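PDB 4H41: putative alpha-L-fucosidase from Bacteroides thetaiotaomicron, which probably hydrolyses alpha-L-fucosyl linkages in host glycans, with a TIM-barrel fold whose family remains functionally uncharacterised. Local coordinates for residues I66-V71 / F311-F316; D100-Y105 / F116-Y121; M295-A300 / D331-Y336. All coordinates share one frame; numbering follows the deposited sequence.

Contact 1 of 3, residues I66-V71 / F311-F316; sequences IGIDTV and FEFSHF
F313 holds its CG anti to the backbone N (chi1 -180°), which carries the phenyl ring out of its short helix toward I66 and I68. The two isoleucines answer with different first torsions: CG1 of I66 sits between its N and carbonyl carbon (chi1 63°), whereas CG1 of I68 lies beside its own N (chi1 -78°). Both chains then run extended to their CD1 methyls, which finish side by side, I66 CD1 standing 3.9 Å from I68 CD1. The pair meets one flank of the ring, I66 CD1 lying 3.8 Å from F313 CE2 and I68 CD1 3.9 Å from F313 CD2. Both approaches are oblique, and the contact across the segments is wholly apolar.

The setting illustrates how a TIM barrel closes on itself. Residues 66-69 lead from helix 53-65 into the second strand, 70-73, while residues 311-316 follow the eighth, 307-310; the first strand, 34-39, lies between those two and binds the F313 N through T37 OG1. F313 also packs on D59 and M63 of helix 53-65. G67, at positive phi, is the C-prime residue of the Schellman motif ending that helix.

The turn bearing F313 is braced from within. E312, joined to F311 by a cis peptide, is the N-cap residue, and its OE1 accepts from H315 N at 2.9 Å. H315 ND1 reaches E312 OE1 at 2.7 Å from the opposite face of the carboxylate plane, with OE1 in the imidazole plane; this bond restrains the ring's rotation, while the backbone bond caps the helix. E312 OE2 accepts a hydrogen bond from D40 N.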
loop_
_atom_site.group_PDB
_atom_site.type_symbol
_atom_site.label_atom_id
_atom_site.label_comp_id
_atom_site.label_asym_id
_atom_site.label_seq_id
_atom_site.Cartn_x
_atom_site.Cartn_y
_atom_site.Cartn_z
ATOM N N ILE B 66 -2.515 27.123 1.578
ATOM C CA ILE B 66 -3.200 26.868 2.840
ATOM C C ILE B 66 -2.547 27.540 4.049
ATOM O O ILE B 66 -3.008 27.328 5.167
ATOM C CB ILE B 66 -3.429 25.354 3.102
ATOM C CG1 ILE B 66 -2.113 24.568 3.239
ATOM C CG2 ILE B 66 -4.308 24.768 2.038
ATOM C CD1 ILE B 66 -2.302 23.196 3.914
ATOM N N GLY B 67 -1.556 28.393 3.839
ATOM C CA GLY B 67 -0.947 29.145 4.927
ATOM C C GLY B 67 0.194 28.474 5.649
ATOM O O GLY B 67 0.536 28.885 6.751
ATOM N N ILE B 68 0.855 27.508 5.020
ATOM C CA ILE B 68 2.047 26.932 5.617
ATOM C C ILE B 68 3.127 28.029 5.534
ATOM O O ILE B 68 3.301 28.663 4.493
ATOM C CB ILE B 68 2.436 25.589 4.976
ATOM C CG1 ILE B 68 1.499 24.460 5.534
ATOM C CG2 ILE B 68 3.924 25.253 5.221
ATOM C CD1 ILE B 68 1.517 23.200 4.799
ATOM N N ASP B 69 3.809 28.278 6.646
ATOM C CA ASP B 69 4.861 29.298 6.695
ATOM C C ASP B 69 6.205 28.720 7.135
ATOM O O ASP B 69 7.182 29.483 7.244
ATOM C CB ASP B 69 4.433 30.446 7.632
ATOM C CG ASP B 69 4.173 30.110 9.102
ATOM O OD1 ASP B 69 4.859 29.217 9.647
ATOM O OD2 ASP B 69 3.329 30.777 9.716
ATOM N N THR B 70 6.245 27.436 7.484
ATOM C CA THR B 70 7.429 26.768 8.026
ATOM C C THR B 70 7.590 25.404 7.405
ATOM O O THR B 70 6.631 24.657 7.342
ATOM C CB THR B 70 7.284 26.640 9.550
ATOM O OG1 THR B 70 7.194 27.937 10.137
ATOM C CG2 THR B 70 8.450 25.917 10.193
ATOM N N VAL B 71 8.794 25.078 6.937
ATOM C CA VAL B 71 9.098 23.745 6.391
ATOM C C VAL B 71 10.302 23.194 7.133
ATOM O O VAL B 71 11.273 23.932 7.412
ATOM C CB VAL B 71 9.281 23.748 4.871
ATOM C CG1 VAL B 71 7.978 24.090 4.175
ATOM C CG2 VAL B 71 10.395 24.713 4.439
ATOM N N PHE B 311 3.407 15.909 9.955
ATOM C CA PHE B 311 4.090 14.866 9.188
ATOM C C PHE B 311 2.941 14.225 8.397
ATOM O O PHE B 311 2.119 13.535 8.995
ATOM C CB PHE B 311 4.837 13.861 10.055
ATOM C CG PHE B 311 5.683 12.933 9.217
ATOM C CD1 PHE B 311 5.116 11.842 8.580
ATOM C CD2 PHE B 311 7.002 13.250 8.923
ATOM C CE1 PHE B 311 5.846 11.066 7.701
ATOM C CE2 PHE B 311 7.747 12.458 8.055
ATOM C CZ PHE B 311 7.166 11.363 7.456
ATOM N N GLU B 312 2.815 14.445 7.086
ATOM C CA GLU B 312 3.692 15.212 6.203
ATOM C C GLU B 312 2.877 15.678 5.028
ATOM O O GLU B 312 2.166 14.864 4.434
ATOM C CB GLU B 312 4.864 14.333 5.724
ATOM C CG GLU B 312 5.944 15.111 4.990
ATOM C CD GLU B 312 6.301 14.685 3.573
ATOM O OE1 GLU B 312 5.487 13.976 2.948
ATOM O OE2 GLU B 312 7.377 15.087 3.074
ATOM N N PHE B 313 2.967 16.934 4.691
ATOM C CA PHE B 313 2.128 17.482 3.623
ATOM C C PHE B 313 2.317 16.791 2.282
ATOM O O PHE B 313 1.308 16.407 1.663
ATOM C CB PHE B 313 2.374 18.968 3.461
ATOM C CG PHE B 313 1.554 19.619 2.388
ATOM C CD1 PHE B 313 2.025 19.699 1.083
ATOM C CD2 PHE B 313 0.335 20.199 2.682
ATOM C CE1 PHE B 313 1.253 20.279 0.079
ATOM C CE2 PHE B 313 -0.448 20.751 1.669
ATOM C CZ PHE B 313 0.028 20.805 0.378
ATOM N N SER B 314 3.558 16.698 1.797
ATOM C CA SER B 314 3.805 16.209 0.422
ATOM C C SER B 314 3.188 14.838 0.110
ATOM O O SER B 314 2.759 14.627 -1.017
ATOM C CB SER B 314 5.278 16.212 0.090
ATOM O OG SER B 314 5.741 17.554 0.213
ATOM N N HIS B 315 3.249 13.892 1.036
ATOM C CA HIS B 315 2.655 12.581 0.812
ATOM C C HIS B 315 1.203 12.517 1.200
ATOM O O HIS B 315 0.417 11.775 0.569
ATOM C CB HIS B 315 3.394 11.509 1.624
ATOM C CG HIS B 315 4.728 11.115 1.066
ATOM N ND1 HIS B 315 5.856 11.862 1.301
ATOM C CD2 HIS B 315 5.072 10.042 0.318
ATOM C CE1 HIS B 315 6.849 11.228 0.692
ATOM N NE2 HIS B 315 6.422 10.106 0.132
ATOM N N PHE B 316 0.847 13.161 2.318
ATOM C CA PHE B 316 -0.451 12.910 2.919
ATOM C C PHE B 316 -1.505 13.997 2.773
ATOM O O PHE B 316 -2.662 13.686 3.017
ATOM C CB PHE B 316 -0.271 12.511 4.378
ATOM C CG PHE B 316 0.639 11.303 4.477
ATOM C CD1 PHE B 316 0.234 10.069 3.996
ATOM C CD2 PHE B 316 1.916 11.410 5.012
ATOM C CE1 PHE B 316 1.071 8.953 4.062
ATOM C CE2 PHE B 316 2.749 10.278 5.098
ATOM C CZ PHE B 316 2.333 9.076 4.583
#

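Contact 2 of 3, residues D100-Y105 / F116-Y121; sequences DLVDMY and FYFGLY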
loop_
_atom_site.group_PDB
_atom_site.type_symbol
_atom_site.label_atom_id
_atom_site.label_comp_id
_atom_site.label_asym_id
_atom_site.label_seq_id
_atom_site.Cartn_x
_atom_site.Cartn_y
_atom_site.Cartn_z
ATOM N N ASP B 100 21.499 18.439 -4.215
ATOM C CA ASP B 100 21.661 19.125 -2.940
ATOM C C ASP B 100 20.260 19.609 -2.507
ATOM O O ASP B 100 19.795 20.659 -2.945
ATOM C CB ASP B 100 22.668 20.290 -3.030
ATOM C CG ASP B 100 22.901 21.000 -1.708
ATOM O OD1 ASP B 100 22.111 20.769 -0.749
ATOM O OD2 ASP B 100 23.848 21.823 -1.626
ATOM N N LEU B 101 19.569 18.801 -1.702
ATOM C CA LEU B 101 18.212 19.127 -1.242
ATOM C C LEU B 101 18.189 20.292 -0.290
ATOM O O LEU B 101 17.200 21.029 -0.249
ATOM C CB LEU B 101 17.552 17.917 -0.565
ATOM C CG LEU B 101 17.379 16.691 -1.449
ATOM C CD1 LEU B 101 16.831 15.501 -0.642
ATOM C CD2 LEU B 101 16.442 16.985 -2.620
ATOM N N VAL B 102 19.241 20.471 0.512
ATOM C CA VAL B 102 19.295 21.594 1.464
ATOM C C VAL B 102 19.263 22.916 0.672
ATOM O O VAL B 102 18.441 23.790 0.962
ATOM C CB VAL B 102 20.501 21.489 2.412
ATOM C CG1 VAL B 102 20.590 22.708 3.295
ATOM C CG2 VAL B 102 20.374 20.243 3.288
ATOM N N ASP B 103 20.106 23.021 -0.359
ATOM C CA ASP B 103 20.138 24.180 -1.253
ATOM C C ASP B 103 18.761 24.384 -1.883
ATOM O O ASP B 103 18.238 25.495 -1.888
ATOM C CB ASP B 103 21.183 23.976 -2.358
ATOM C CG ASP B 103 21.034 24.960 -3.513
ATOM O OD1 ASP B 103 21.360 26.144 -3.324
ATOM O OD2 ASP B 103 20.514 24.555 -4.582
HETATM N N MSE B 104 18.160 23.307 -2.389
HETATM C CA MSE B 104 16.872 23.403 -3.067
HETATM C C MSE B 104 15.799 23.895 -2.135
HETATM O O MSE B 104 15.075 24.827 -2.493
HETATM C CB MSE B 104 16.445 22.043 -3.652
HETATM C CG MSE B 104 15.221 22.144 -4.526
HETATM SE SE MSE B 104 14.525 20.398 -4.899
HETATM C CE MSE B 104 13.857 19.986 -3.095
ATOM N N TYR B 105 15.664 23.269 -0.969
ATOM C CA TYR B 105 14.631 23.685 -0.012
ATOM C C TYR B 105 14.841 25.095 0.487
ATOM O O TYR B 105 13.872 25.816 0.659
ATOM C CB TYR B 105 14.546 22.733 1.183
ATOM C CG TYR B 105 14.039 21.363 0.832
ATOM C CD1 TYR B 105 12.885 21.196 0.060
ATOM C CD2 TYR B 105 14.639 20.222 1.350
ATOM C CE1 TYR B 105 12.371 19.934 -0.200
ATOM C CE2 TYR B 105 14.129 18.953 1.088
ATOM C CZ TYR B 105 12.996 18.816 0.315
ATOM O OH TYR B 105 12.478 17.569 0.089
ATOM N N PHE B 116 12.776 27.905 6.933
ATOM C CA PHE B 116 13.287 26.560 6.792
ATOM C C PHE B 116 13.970 26.153 8.102
ATOM O O PHE B 116 14.809 26.906 8.604
ATOM C CB PHE B 116 14.276 26.471 5.610
ATOM C CG PHE B 116 15.006 25.155 5.501
ATOM C CD1 PHE B 116 16.251 24.983 6.089
ATOM C CD2 PHE B 116 14.473 24.103 4.778
ATOM C CE1 PHE B 116 16.962 23.799 5.917
ATOM C CE2 PHE B 116 15.163 22.895 4.661
ATOM C CZ PHE B 116 16.423 22.773 5.184
ATOM N N TYR B 117 13.624 24.969 8.621
ATOM C CA TYR B 117 14.265 24.359 9.787
ATOM C C TYR B 117 15.112 23.170 9.306
ATOM O O TYR B 117 14.612 22.312 8.596
ATOM C CB TYR B 117 13.264 23.868 10.826
ATOM C CG TYR B 117 12.715 24.935 11.727
ATOM C CD1 TYR B 117 11.962 25.988 11.214
ATOM C CD2 TYR B 117 12.853 24.846 13.108
ATOM C CE1 TYR B 117 11.403 26.955 12.055
ATOM C CE2 TYR B 117 12.298 25.804 13.955
ATOM C CZ TYR B 117 11.544 26.832 13.424
ATOM O OH TYR B 117 10.978 27.763 14.245
ATOM N N PHE B 118 16.349 23.096 9.776
ATOM C CA PHE B 118 17.309 22.058 9.429
ATOM C C PHE B 118 17.253 20.913 10.429
ATOM O O PHE B 118 17.536 21.109 11.592
ATOM C CB PHE B 118 18.725 22.681 9.413
ATOM C CG PHE B 118 19.783 21.693 8.992
ATOM C CD1 PHE B 118 20.065 21.489 7.652
ATOM C CD2 PHE B 118 20.457 20.927 9.936
ATOM C CE1 PHE B 118 21.042 20.579 7.265
ATOM C CE2 PHE B 118 21.465 20.032 9.548
ATOM C CZ PHE B 118 21.753 19.876 8.220
ATOM N N GLY B 119 16.901 19.726 9.968
ATOM C CA GLY B 119 16.882 18.540 10.815
ATOM C C GLY B 119 18.272 17.968 11.011
ATOM O O GLY B 119 19.016 17.763 10.039
ATOM N N LEU B 120 18.607 17.615 12.247
ATOM C CA LEU B 120 19.922 17.064 12.531
ATOM C C LEU B 120 20.087 15.668 11.951
ATOM O O LEU B 120 19.127 14.975 11.610
ATOM C CB LEU B 120 20.192 17.070 14.054
ATOM C CG LEU B 120 20.235 18.451 14.717
ATOM C CD1 LEU B 120 20.710 18.349 16.143
ATOM C CD2 LEU B 120 21.140 19.427 13.914
ATOM N N TYR B 121 21.351 15.270 11.839
ATOM C CA TYR B 121 21.731 13.996 11.269
ATOM C C TYR B 121 21.347 12.845 12.217
ATOM O O TYR B 121 21.531 12.952 13.430
ATOM C CB TYR B 121 23.246 13.997 10.984
ATOM C CG TYR B 121 23.793 12.673 10.512
ATOM C CD1 TYR B 121 23.445 12.155 9.271
ATOM C CD2 TYR B 121 24.617 11.911 11.327
ATOM C CE1 TYR B 121 23.925 10.913 8.843
ATOM C CE2 TYR B 121 25.093 10.672 10.920
ATOM C CZ TYR B 121 24.730 10.164 9.685
ATOM O OH TYR B 121 25.192 8.916 9.367
#
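F116 reaches from the third barrel strand toward Y105 on helix 101-111. Its CB leaves the strand on the helix side, and CG lies anti to the backbone N (chi1 172°), carrying the ring toward Y105. One flank of the ring does the touching: F116 CD2 lies 3.8 Å, and F116 CE2, the next atom round, 3.5 Å from Y105 CB. At the far tip, F116 CZ has a looser neighbour in V102, whose CG1 is 4.6 Å away. M73 of the adjacent strand also packs on this ring. Y105 offers its CB rather than its ring, which swings away to meet W56 edge-to-face and rests on F60.

This is a helix-to-strand connection of a TIM barrel: an outer helix runs into the parallel strand it covers. The strand's alternation is plain here, F116 and F118 being turned to the helical layer while Y117, between them, lies against T70, I72 and F194.

About a turn before Y105 on the helix, V102 meets F118: V102 CG2 approaches the ring at its edge, near the ring plane, 4.0 Å from F118 CE1, and the two side chains cross at about a right angle. D100, right before the helix, is its N-cap; its OD1 accepts from D103 N at 3.0 Å, nearly straight (176°) but from above the carboxylate plane; D100 OD2 is bonded to Y150 OH.

Contact 3 of 3, residues M295-A300 / D331-Y336; sequences MKLEAA and DRYREY
Y336 and E298 share the polar end of this contact, and L297 supplies its apolar part. CG of Y336 lies anti to the backbone N (chi1 176°), directing the phenol across to helix 290-302, where Y336 OH donates a weak hydrogen bond of 2.7 Å to E298 OE2. The carboxylate and the ring are turned about 40° from one another, and Y336 OH also lies 3.4 Å from E298 CG, so the hydroxyl rests against the aliphatic stem as well as the acid. E298 OE2 has a stronger partner in R294 NH1, a salt bridge along its own helix, while Y336 OH is bonded to N30 N. An alanine in place of E298 would take away the carboxylate, which would probably leave R294 without this counter-charge and the phenol of Y336 less firmly fixed.

One residue back on the same helix, L297 CD1 approaches the edge of the Y333 ring, near its plane, 4.1 Å from Y333 CE2; the side chains cross at about a right angle. Y333 OH binds I34 N. The chain near residues 29-34 tethers both helices: L32 shares a backbone bond with L297, as N29 does with Y336. Helices 290-302 and 324-337, which come before and after the eighth strand in sequence, pack side by side outside the closed parallel sheet, as in the outer layer of a TIM barrel.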
loop_
_atom_site.group_PDB
_atom_site.type_symbol
_atom_site.label_atom_id
_atom_site.label_comp_id
_atom_site.label_asym_id
_atom_site.label_seq_id
_atom_site.Cartn_x
_atom_site.Cartn_y
_atom_site.Cartn_z
HETATM N N MSE B 295 -10.479 16.200 14.449
HETATM C CA MSE B 295 -10.605 16.027 15.910
HETATM C C MSE B 295 -9.282 16.340 16.635
HETATM O O MSE B 295 -9.308 16.927 17.716
HETATM C CB MSE B 295 -11.076 14.615 16.220
HETATM C CG MSE B 295 -12.519 14.402 15.892
HETATM SE SE MSE B 295 -12.988 12.543 16.457
HETATM C CE MSE B 295 -11.584 11.425 15.845
ATOM N N LYS B 296 -8.134 16.012 16.038
ATOM C CA LYS B 296 -6.830 16.277 16.645
ATOM C C LYS B 296 -6.534 17.751 16.642
ATOM O O LYS B 296 -6.035 18.254 17.654
ATOM C CB LYS B 296 -5.726 15.472 15.928
ATOM C CG LYS B 296 -5.921 13.984 16.140
ATOM C CD LYS B 296 -4.814 13.094 15.600
ATOM C CE LYS B 296 -4.445 13.331 14.167
ATOM N NZ LYS B 296 -3.299 12.477 13.752
ATOM N N LEU B 297 -6.887 18.474 15.574
ATOM C CA LEU B 297 -6.657 19.917 15.514
ATOM C C LEU B 297 -7.626 20.656 16.447
ATOM O O LEU B 297 -7.274 21.692 17.019
ATOM C CB LEU B 297 -6.779 20.429 14.069
ATOM C CG LEU B 297 -5.723 19.862 13.077
ATOM C CD1 LEU B 297 -5.991 20.414 11.682
ATOM C CD2 LEU B 297 -4.303 20.208 13.487
ATOM N N GLU B 298 -8.858 20.109 16.586
ATOM C CA GLU B 298 -9.848 20.679 17.498
ATOM C C GLU B 298 -9.355 20.559 18.953
ATOM O O GLU B 298 -9.509 21.485 19.729
ATOM C CB GLU B 298 -11.225 20.029 17.332
ATOM C CG GLU B 298 -11.893 20.468 16.048
ATOM C CD GLU B 298 -13.205 19.788 15.715
ATOM O OE1 GLU B 298 -13.615 18.861 16.456
ATOM O OE2 GLU B 298 -13.810 20.166 14.684
ATOM N N ALA B 299 -8.793 19.421 19.323
ATOM C CA ALA B 299 -8.248 19.226 20.667
ATOM C C ALA B 299 -7.068 20.179 20.925
ATOM O O ALA B 299 -6.948 20.726 22.023
ATOM C CB ALA B 299 -7.816 17.794 20.838
ATOM N N ALA B 300 -6.194 20.385 19.925
ATOM C CA ALA B 300 -5.060 21.299 20.098
ATOM C C ALA B 300 -5.536 22.719 20.360
ATOM O O ALA B 300 -4.977 23.431 21.200
ATOM C CB ALA B 300 -4.164 21.266 18.870
ATOM N N ASP B 331 -8.800 19.056 -0.067
ATOM C CA ASP B 331 -10.100 19.678 -0.353
ATOM C C ASP B 331 -10.990 19.713 0.892
ATOM O O ASP B 331 -11.583 20.737 1.160
ATOM C CB ASP B 331 -10.805 18.946 -1.477
ATOM C CG ASP B 331 -10.134 19.051 -2.834
ATOM O OD1 ASP B 331 -9.244 19.926 -2.995
ATOM O OD2 ASP B 331 -10.462 18.220 -3.722
ATOM N N ARG B 332 -11.066 18.621 1.655
ATOM C CA ARG B 332 -11.887 18.598 2.898
ATOM C C ARG B 332 -11.352 19.597 3.915
ATOM O O ARG B 332 -12.132 20.264 4.610
ATOM C CB ARG B 332 -11.918 17.199 3.524
ATOM C CG ARG B 332 -12.448 16.062 2.658
ATOM C CD ARG B 332 -13.933 16.113 2.303
ATOM N NE ARG B 332 -14.275 17.136 1.309
ATOM C CZ ARG B 332 -13.964 17.114 0.012
ATOM N NH1 ARG B 332 -13.322 16.073 -0.519
ATOM N NH2 ARG B 332 -14.304 18.122 -0.767
ATOM N N TYR B 333 -10.018 19.703 4.004
ATOM C CA TYR B 333 -9.319 20.639 4.897
ATOM C C TYR B 333 -9.644 22.078 4.524
ATOM O O TYR B 333 -10.026 22.888 5.384
ATOM C CB TYR B 333 -7.816 20.354 4.825
ATOM C CG TYR B 333 -6.975 21.220 5.709
ATOM C CD1 TYR B 333 -6.511 22.446 5.268
ATOM C CD2 TYR B 333 -6.642 20.818 6.998
ATOM C CE1 TYR B 333 -5.733 23.264 6.089
ATOM C CE2 TYR B 333 -5.819 21.602 7.809
ATOM C CZ TYR B 333 -5.392 22.836 7.360
ATOM O OH TYR B 333 -4.658 23.642 8.182
ATOM N N ARG B 334 -9.555 22.408 3.244
ATOM C CA ARG B 334 -9.888 23.754 2.789
ATOM C C ARG B 334 -11.328 24.108 3.026
ATOM O O ARG B 334 -11.639 25.275 3.301
ATOM C CB ARG B 334 -9.583 23.920 1.289
ATOM C CG ARG B 334 -8.095 23.999 0.983
ATOM C CD ARG B 334 -7.821 24.784 -0.268
ATOM N NE ARG B 334 -8.497 24.180 -1.408
ATOM C CZ ARG B 334 -9.540 24.689 -2.065
ATOM N NH1 ARG B 334 -10.075 25.846 -1.690
ATOM N NH2 ARG B 334 -10.044 24.052 -3.107
ATOM N N GLU B 335 -12.234 23.131 2.871
ATOM C CA GLU B 335 -13.640 23.389 3.114
ATOM C C GLU B 335 -13.921 23.716 4.600
ATOM O O GLU B 335 -14.605 24.677 4.922
ATOM C CB GLU B 335 -14.483 22.174 2.660
ATOM C CG GLU B 335 -14.594 22.143 1.155
ATOM C CD GLU B 335 -15.298 20.945 0.550
ATOM O OE1 GLU B 335 -15.660 20.028 1.319
ATOM O OE2 GLU B 335 -15.367 20.861 -0.698
ATOM N N TYR B 336 -13.348 22.954 5.497
ATOM C CA TYR B 336 -13.517 23.146 6.944
ATOM C C TYR B 336 -12.923 24.440 7.431
ATOM O O TYR B 336 -13.521 25.071 8.300
ATOM C CB TYR B 336 -12.886 21.951 7.669
ATOM C CG TYR B 336 -12.888 22.036 9.178
ATOM C CD1 TYR B 336 -14.020 21.706 9.918
ATOM C CD2 TYR B 336 -11.763 22.467 9.870
ATOM C CE1 TYR B 336 -14.015 21.781 11.315
ATOM C CE2 TYR B 336 -11.763 22.576 11.265
ATOM C CZ TYR B 336 -12.865 22.178 11.980
ATOM O OH TYR B 336 -12.801 22.274 13.351
#

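Contacts 1 and 2 meet in the sheet itself: strands 70-73 and 115-119 are neighbours, V71 O lies 2.8 Å from Y117 N in a probable hydrogen bond, and V71 CG2 packs 4.1 Å from F116 CD2. Contact 1 also touches contact 3, where I66 CD1 lies 4.1 Å from Y333 CE1, linking barrel closure to the outer helices. Contacts 2 and 3 lie on opposite sides of the chain's centre, about 17 Å apart at their nearest atoms. K115, which shares backbone bonds with D69 and V71, lines a pocket holding a polyether, as does G158, backbone-bonded to F116; no catalytic residue is identified here.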